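Local structure of Exo-1,3/1,4-beta-glucanase (Pseudoalteromonas sp., 3RRX) at residues 168-173 with 589-594; 532-537 with 582-587. The protein probably hydrolyses beta-glucans from their ends, acting as an exo-1,3/1,4-beta-glucanase of glycoside hydrolase family 3. The protein carries 1 engineered substitution. All coordinates share one frame; numbering follows the deposited sequence.

Contact 1: residues 168-173 with 589-594; sequences DDRWGR and DQFTLN. With CA (calcium ion), chain B.
The guanidinium of R170 lies flat on one face of the F591 ring, the planes 12° apart, with R170 CZ 3.7 Å from the ring centroid in a cation-pi stack. On the opposite face of the ring, offset toward its rim, sits CA of D589. D168 is gripped at the guanidinium edge that carries NE and NH2. R170 NE gives a nearly straight bond to D168 OD1, 3.0 Å long. R170 NH2 makes a salt bridge with D168 OD2 at 2.8 Å, and both bonds use syn lone pairs. D168 OD1 takes a further bond on its anti side from the backbone N of R170, closing an Asx turn. A bend at chi3 (-78°) lets the arginine chain double back to the carboxylate while its flat end covers the ring. The CG2 methyl of T592, slanting across D168, comes to 3.5 Å from D168 OD2.

Beyond F591 the chain reaches calcium, bound by L593 O and N594 OD1, both at 2.4 Å, by three waters and by E180. D169 OD1 and OD2 each accept from a different calcium-bound water. Ion pairing thus fixes the guanidinium's rotation; calcium joins the N-terminal family region (E180) to the C-terminal one (L593, N594), and D169 probably adds favourable second-shell negative charge.

Contact 2: residues 532-537 with 582-587; sequences GRPLWV and FSWPKY
The indole NE1 of W536 donates to K586 O at 2.8 Å, the carbonyl oxygen lying almost in the ring plane. On the acceptor side NE1 stands well above the carbonyl plane, 61° out of it, and off the lone pairs. With CG anti to the backbone N (chi1 -171°), the W536 indole swings out along the backbone of 585-587, and W536 CD1 comes to 3.3 Å from Y587 C.

A second tryptophan works by its face. P534 lies over the six-membered ring of W584, P534 CA 3.7 Å from the centroid in a CH-pi contact and P534 CB 3.5 Å from W584 CE3. The same proline meets F582 CB through CG and P585 CD through CB, and is thus wedged among three residues of the facing loop. At the indole edge, V537 CG2 packs crosswise, 3.7 Å from W584 CZ2. One water accepts from V537 N and, weakly, from W584 NE1 while donating to P585 O, joining the two loops where no direct backbone bond does. A leucine in place of W584 would probably deprive P534 of its flat support and the water of one of its donors.

The contact joins the loop between strand 525-530 and helix 538-542, with V537 at the N-cap position of the helix, to the loop that follows helix 558-564. L535, V537 and W584 all pack on F529, while V537 and W584 also reach strand 546-551, so that the W584 indole packs between segment 532-537 and residues of strands 525-530 and 546-551 of the mixed sheet.

How the contacts relate
The centres of contacts 1 and 2 are about 8 Å apart, and along the chain contact 2 is nested within the long loop that contact 1 closes. Contact 1 brings a loop following strand 157-162 of the barrel domain against the C-terminal region, whereas contact 2 lies wholly within that region, beside its mixed sheet. Segments 582-587 and 589-594 are nearly continuous, so one loop serves both. R533 bridges the pair, NH1 probably hydrogen-bonding D169 O, and Q590 OE1 accepts from the backbone N of K586. S583 OG, hydrogen-bonded to Y600 OH, also bonds E180 OE2, a calcium ligand. The packed loop of contact 2 thus runs directly into the calcium-binding segment where the two family domains meet.

Contact 1: residues 168-173 with 589-594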
loop_
_atom_site.group_PDB
_atom_site.type_symbol
_atom_site.label_atom_id
_atom_site.label_comp_id
_atom_site.label_asym_id
_atom_site.label_seq_id
_atom_site.Cartn_x
_atom_site.Cartn_y
_atom_site.Cartn_z
ATOM N N ASP A 168 9.994 5.298 -12.892
ATOM C CA ASP A 168 10.971 4.299 -13.335
ATOM C C ASP A 168 10.617 2.973 -12.669
ATOM O O ASP A 168 10.761 2.830 -11.452
ATOM C CB ASP A 168 12.395 4.735 -12.955
ATOM C CG ASP A 168 13.482 3.861 -13.595
ATOM O OD1 ASP A 168 13.308 2.627 -13.701
ATOM O OD2 ASP A 168 14.525 4.419 -13.990
ATOM N N ASP A 169 10.145 2.013 -13.467
ATOM C CA ASP A 169 9.578 0.772 -12.932
ATOM C C ASP A 169 10.611 -0.176 -12.340
ATOM O O ASP A 169 10.259 -1.222 -11.809
ATOM C CB ASP A 169 8.757 0.035 -13.998
ATOM C CG ASP A 169 7.560 0.831 -14.455
ATOM O OD1 ASP A 169 7.170 1.775 -13.730
ATOM O OD2 ASP A 169 7.011 0.517 -15.535
ATOM N N ARG A 170 11.884 0.188 -12.405
ATOM C CA ARG A 170 12.906 -0.630 -11.751
ATOM C C ARG A 170 12.780 -0.619 -10.220
ATOM O O ARG A 170 13.301 -1.504 -9.539
ATOM C CB ARG A 170 14.299 -0.168 -12.172
ATOM C CG ARG A 170 14.656 -0.584 -13.617
ATOM C CD ARG A 170 16.006 -0.022 -14.042
ATOM N NE ARG A 170 15.939 1.388 -14.411
ATOM C CZ ARG A 170 16.950 2.063 -14.960
ATOM N NH1 ARG A 170 18.100 1.451 -15.204
ATOM N NH2 ARG A 170 16.811 3.340 -15.275
ATOM N N TRP A 171 12.096 0.386 -9.685
ATOM C CA TRP A 171 11.895 0.487 -8.228
ATOM C C TRP A 171 11.093 -0.691 -7.683
ATOM O O TRP A 171 10.034 -1.023 -8.213
ATOM C CB TRP A 171 11.127 1.759 -7.901
ATOM C CG TRP A 171 11.126 2.155 -6.442
ATOM C CD1 TRP A 171 12.073 1.862 -5.499
ATOM C CD2 TRP A 171 10.127 2.939 -5.779
ATOM N NE1 TRP A 171 11.720 2.421 -4.287
ATOM C CE2 TRP A 171 10.533 3.092 -4.438
ATOM C CE3 TRP A 171 8.923 3.526 -6.189
ATOM C CZ2 TRP A 171 9.782 3.812 -3.508
ATOM C CZ3 TRP A 171 8.184 4.242 -5.265
ATOM C CH2 TRP A 171 8.613 4.377 -3.938
ATOM N N GLY A 172 11.583 -1.291 -6.602
ATOM C CA GLY A 172 10.882 -2.378 -5.934
ATOM C C GLY A 172 9.583 -2.016 -5.230
ATOM O O GLY A 172 8.887 -2.896 -4.725
ATOM N N ARG A 173 9.238 -0.733 -5.194
ATOM C CA ARG A 173 7.958 -0.328 -4.615
ATOM C C ARG A 173 6.979 0.204 -5.660
ATOM O O ARG A 173 5.982 0.841 -5.327
ATOM C CB ARG A 173 8.168 0.692 -3.484
ATOM C CG ARG A 173 9.234 0.249 -2.482
ATOM C CD ARG A 173 9.236 1.098 -1.191
ATOM N NE ARG A 173 8.051 0.840 -0.371
ATOM C CZ ARG A 173 7.883 1.298 0.866
ATOM N NH1 ARG A 173 8.825 2.041 1.441
ATOM N NH2 ARG A 173 6.770 1.015 1.526
ATOM N N ASP A 589 15.123 -1.939 -22.656
ATOM C CA ASP A 589 15.848 -0.826 -22.039
ATOM C C ASP A 589 15.057 0.479 -22.007
ATOM O O ASP A 589 15.633 1.564 -21.880
ATOM C CB ASP A 589 17.208 -0.614 -22.716
ATOM C CG ASP A 589 17.080 -0.105 -24.138
ATOM O OD1 ASP A 589 15.948 -0.076 -24.670
ATOM O OD2 ASP A 589 18.118 0.267 -24.727
ATOM N N GLN A 590 13.736 0.373 -22.116
ATOM C CA GLN A 590 12.861 1.531 -21.975
ATOM C C GLN A 590 12.525 1.793 -20.508
ATOM O O GLN A 590 11.391 1.559 -20.073
ATOM C CB GLN A 590 11.574 1.326 -22.771
ATOM C CG GLN A 590 11.685 1.694 -24.229
ATOM C CD GLN A 590 10.374 1.532 -24.960
ATOM O OE1 GLN A 590 9.651 0.559 -24.751
ATOM N NE2 GLN A 590 10.056 2.489 -25.827
ATOM N N PHE A 591 13.506 2.297 -19.762
ATOM C CA PHE A 591 13.415 2.376 -18.303
ATOM C C PHE A 591 12.503 3.471 -17.764
ATOM O O PHE A 591 11.922 3.324 -16.693
ATOM C CB PHE A 591 14.804 2.549 -17.694
ATOM C CG PHE A 591 15.726 1.408 -17.973
ATOM C CD1 PHE A 591 15.447 0.145 -17.478
ATOM C CD2 PHE A 591 16.865 1.593 -18.738
ATOM C CE1 PHE A 591 16.293 -0.919 -17.743
ATOM C CE2 PHE A 591 17.717 0.540 -19.001
ATOM C CZ PHE A 591 17.433 -0.717 -18.505
ATOM N N THR A 592 12.405 4.577 -18.482
ATOM C CA THR A 592 11.567 5.679 -18.031
ATOM C C THR A 592 10.586 6.052 -19.128
ATOM O O THR A 592 10.667 7.115 -19.721
ATOM C CB THR A 592 12.402 6.907 -17.631
ATOM O OG1 THR A 592 13.326 7.215 -18.679
ATOM C CG2 THR A 592 13.170 6.630 -16.340
ATOM N N LEU A 593 9.659 5.145 -19.388
ATOM C CA LEU A 593 8.673 5.300 -20.437
ATOM C C LEU A 593 7.408 5.835 -19.794
ATOM O O LEU A 593 6.720 5.080 -19.126
ATOM C CB LEU A 593 8.391 3.916 -21.024
ATOM C CG LEU A 593 7.331 3.757 -22.109
ATOM C CD1 LEU A 593 7.791 4.405 -23.419
ATOM C CD2 LEU A 593 7.051 2.276 -22.304
ATOM N N ASN A 594 7.090 7.114 -19.993
ATOM C CA ASN A 594 5.941 7.725 -19.322
ATOM C C ASN A 594 5.047 8.529 -20.254
ATOM O O ASN A 594 5.532 9.142 -21.207
ATOM C CB ASN A 594 6.425 8.619 -18.170
ATOM C CG ASN A 594 7.139 7.830 -17.097
ATOM O OD1 ASN A 594 6.573 6.893 -16.541
ATOM N ND2 ASN A 594 8.390 8.185 -16.812
HETATM CA CA CA B . 6.252 4.534 -16.864
HETATM O O HOH W 1 5.895 2.134 -17.099
HETATM O O HOH W 2 6.560 4.285 -14.476
HETATM O O HOH W 3 8.739 4.072 -16.729
#

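Contact 2: residues 532-537 with 582-587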
loop_
_atom_site.group_PDB
_atom_site.type_symbol
_atom_site.label_atom_id
_atom_site.label_comp_id
_atom_site.label_asym_id
_atom_site.label_seq_id
_atom_site.Cartn_x
_atom_site.Cartn_y
_atom_site.Cartn_z
ATOM N N GLY A 532 4.306 -6.715 -10.215
ATOM C CA GLY A 532 4.108 -5.428 -9.576
ATOM C C GLY A 532 4.348 -4.266 -10.515
ATOM O O GLY A 532 4.413 -3.113 -10.077
ATOM N N ARG A 533 4.485 -4.555 -11.806
ATOM C CA ARG A 533 4.902 -3.532 -12.770
ATOM C C ARG A 533 4.912 -4.133 -14.171
ATOM O O ARG A 533 5.015 -5.349 -14.327
ATOM C CB ARG A 533 6.319 -3.067 -12.427
ATOM C CG ARG A 533 7.275 -4.254 -12.248
ATOM C CD ARG A 533 8.692 -3.862 -11.798
ATOM N NE ARG A 533 9.323 -4.988 -11.103
ATOM C CZ ARG A 533 10.329 -4.876 -10.240
ATOM N NH1 ARG A 533 10.843 -3.684 -9.953
ATOM N NH2 ARG A 533 10.810 -5.960 -9.643
ATOM N N PRO A 534 4.792 -3.287 -15.201
ATOM C CA PRO A 534 5.040 -3.818 -16.545
ATOM C C PRO A 534 6.472 -4.308 -16.607
ATOM O O PRO A 534 7.330 -3.732 -15.932
ATOM C CB PRO A 534 4.890 -2.583 -17.448
ATOM C CG PRO A 534 4.058 -1.614 -16.649
ATOM C CD PRO A 534 4.490 -1.848 -15.215
ATOM N N LEU A 535 6.725 -5.356 -17.387
ATOM C CA LEU A 535 8.086 -5.834 -17.630
ATOM C C LEU A 535 8.205 -6.139 -19.118
ATOM O O LEU A 535 7.198 -6.204 -19.822
ATOM C CB LEU A 535 8.400 -7.093 -16.803
ATOM C CG LEU A 535 8.475 -6.912 -15.278
ATOM C CD1 LEU A 535 8.606 -8.271 -14.558
ATOM C CD2 LEU A 535 9.637 -5.984 -14.921
ATOM N N TRP A 536 9.424 -6.319 -19.600
ATOM C CA TRP A 536 9.599 -6.642 -21.011
ATOM C C TRP A 536 9.308 -8.122 -21.207
ATOM O O TRP A 536 10.058 -8.990 -20.734
ATOM C CB TRP A 536 10.993 -6.260 -21.509
ATOM C CG TRP A 536 11.126 -6.376 -23.014
ATOM C CD1 TRP A 536 10.648 -5.508 -23.958
ATOM C CD2 TRP A 536 11.772 -7.434 -23.731
ATOM N NE1 TRP A 536 10.956 -5.967 -25.224
ATOM C CE2 TRP A 536 11.646 -7.147 -25.106
ATOM C CE3 TRP A 536 12.449 -8.595 -23.340
ATOM C CZ2 TRP A 536 12.185 -7.975 -26.093
ATOM C CZ3 TRP A 536 12.974 -9.417 -24.319
ATOM C CH2 TRP A 536 12.839 -9.101 -25.681
ATOM N N VAL A 537 8.189 -8.406 -21.868
ATOM C CA VAL A 537 7.716 -9.790 -22.024
ATOM C C VAL A 537 7.398 -10.172 -23.477
ATOM O O VAL A 537 6.533 -11.015 -23.725
ATOM C CB VAL A 537 6.460 -10.063 -21.148
ATOM C CG1 VAL A 537 6.820 -10.086 -19.660
ATOM C CG2 VAL A 537 5.383 -9.016 -21.409
ATOM N N PHE A 582 0.241 2.302 -16.140
ATOM C CA PHE A 582 1.680 2.416 -16.376
ATOM C C PHE A 582 1.925 2.013 -17.832
ATOM O O PHE A 582 1.313 1.061 -18.319
ATOM C CB PHE A 582 2.478 1.458 -15.463
ATOM C CG PHE A 582 2.594 1.928 -14.026
ATOM C CD1 PHE A 582 3.760 2.537 -13.569
ATOM C CD2 PHE A 582 1.542 1.763 -13.149
ATOM C CE1 PHE A 582 3.869 2.974 -12.253
ATOM C CE2 PHE A 582 1.634 2.186 -11.827
ATOM C CZ PHE A 582 2.802 2.794 -11.375
ATOM N N SER A 583 2.811 2.722 -18.521
ATOM C CA SER A 583 3.102 2.387 -19.918
ATOM C C SER A 583 3.869 1.069 -20.022
ATOM O O SER A 583 4.761 0.801 -19.208
ATOM C CB SER A 583 3.912 3.503 -20.569
ATOM O OG SER A 583 3.222 4.740 -20.520
ATOM N N TRP A 584 3.550 0.269 -21.038
ATOM C CA TRP A 584 4.187 -1.038 -21.217
ATOM C C TRP A 584 5.306 -0.970 -22.261
ATOM O O TRP A 584 5.082 -0.513 -23.384
ATOM C CB TRP A 584 3.144 -2.084 -21.633
ATOM C CG TRP A 584 3.572 -3.477 -21.295
ATOM C CD1 TRP A 584 4.474 -4.256 -21.976
ATOM C CD2 TRP A 584 3.121 -4.257 -20.185
ATOM N NE1 TRP A 584 4.606 -5.476 -21.352
ATOM C CE2 TRP A 584 3.790 -5.495 -20.245
ATOM C CE3 TRP A 584 2.216 -4.024 -19.140
ATOM C CZ2 TRP A 584 3.575 -6.502 -19.307
ATOM C CZ3 TRP A 584 2.007 -5.016 -18.212
ATOM C CH2 TRP A 584 2.685 -6.244 -18.295
ATOM N N PRO A 585 6.518 -1.417 -21.885
ATOM C CA PRO A 585 7.717 -1.254 -22.716
ATOM C C PRO A 585 7.778 -2.197 -23.927
ATOM O O PRO A 585 7.388 -3.358 -23.843
ATOM C CB PRO A 585 8.858 -1.578 -21.743
ATOM C CG PRO A 585 8.225 -2.574 -20.771
ATOM C CD PRO A 585 6.819 -2.061 -20.590
ATOM N N LYS A 586 8.286 -1.671 -25.039
ATOM C CA LYS A 586 8.491 -2.433 -26.273
ATOM C C LYS A 586 9.914 -2.992 -26.357
ATOM O O LYS A 586 10.162 -3.989 -27.032
ATOM C CB LYS A 586 8.222 -1.502 -27.458
ATOM C CG LYS A 586 8.549 -2.048 -28.822
ATOM C CD LYS A 586 8.346 -0.950 -29.863
ATOM C CE LYS A 586 6.880 -0.553 -29.964
ATOM N NZ LYS A 586 6.631 0.416 -31.075
ATOM N N TYR A 587 10.846 -2.336 -25.671
ATOM C CA TYR A 587 12.248 -2.735 -25.680
ATOM C C TYR A 587 12.699 -2.959 -24.250
ATOM O O TYR A 587 12.158 -2.356 -23.332
ATOM C CB TYR A 587 13.114 -1.647 -26.320
ATOM C CG TYR A 587 12.677 -1.261 -27.715
ATOM C CD1 TYR A 587 12.896 -2.112 -28.789
ATOM C CD2 TYR A 587 12.061 -0.037 -27.960
ATOM C CE1 TYR A 587 12.504 -1.766 -30.068
ATOM C CE2 TYR A 587 11.664 0.320 -29.240
ATOM C CZ TYR A 587 11.891 -0.552 -30.288
ATOM O OH TYR A 587 11.503 -0.217 -31.565
HETATM O O HOH W 4 6.878 -6.290 -23.441
#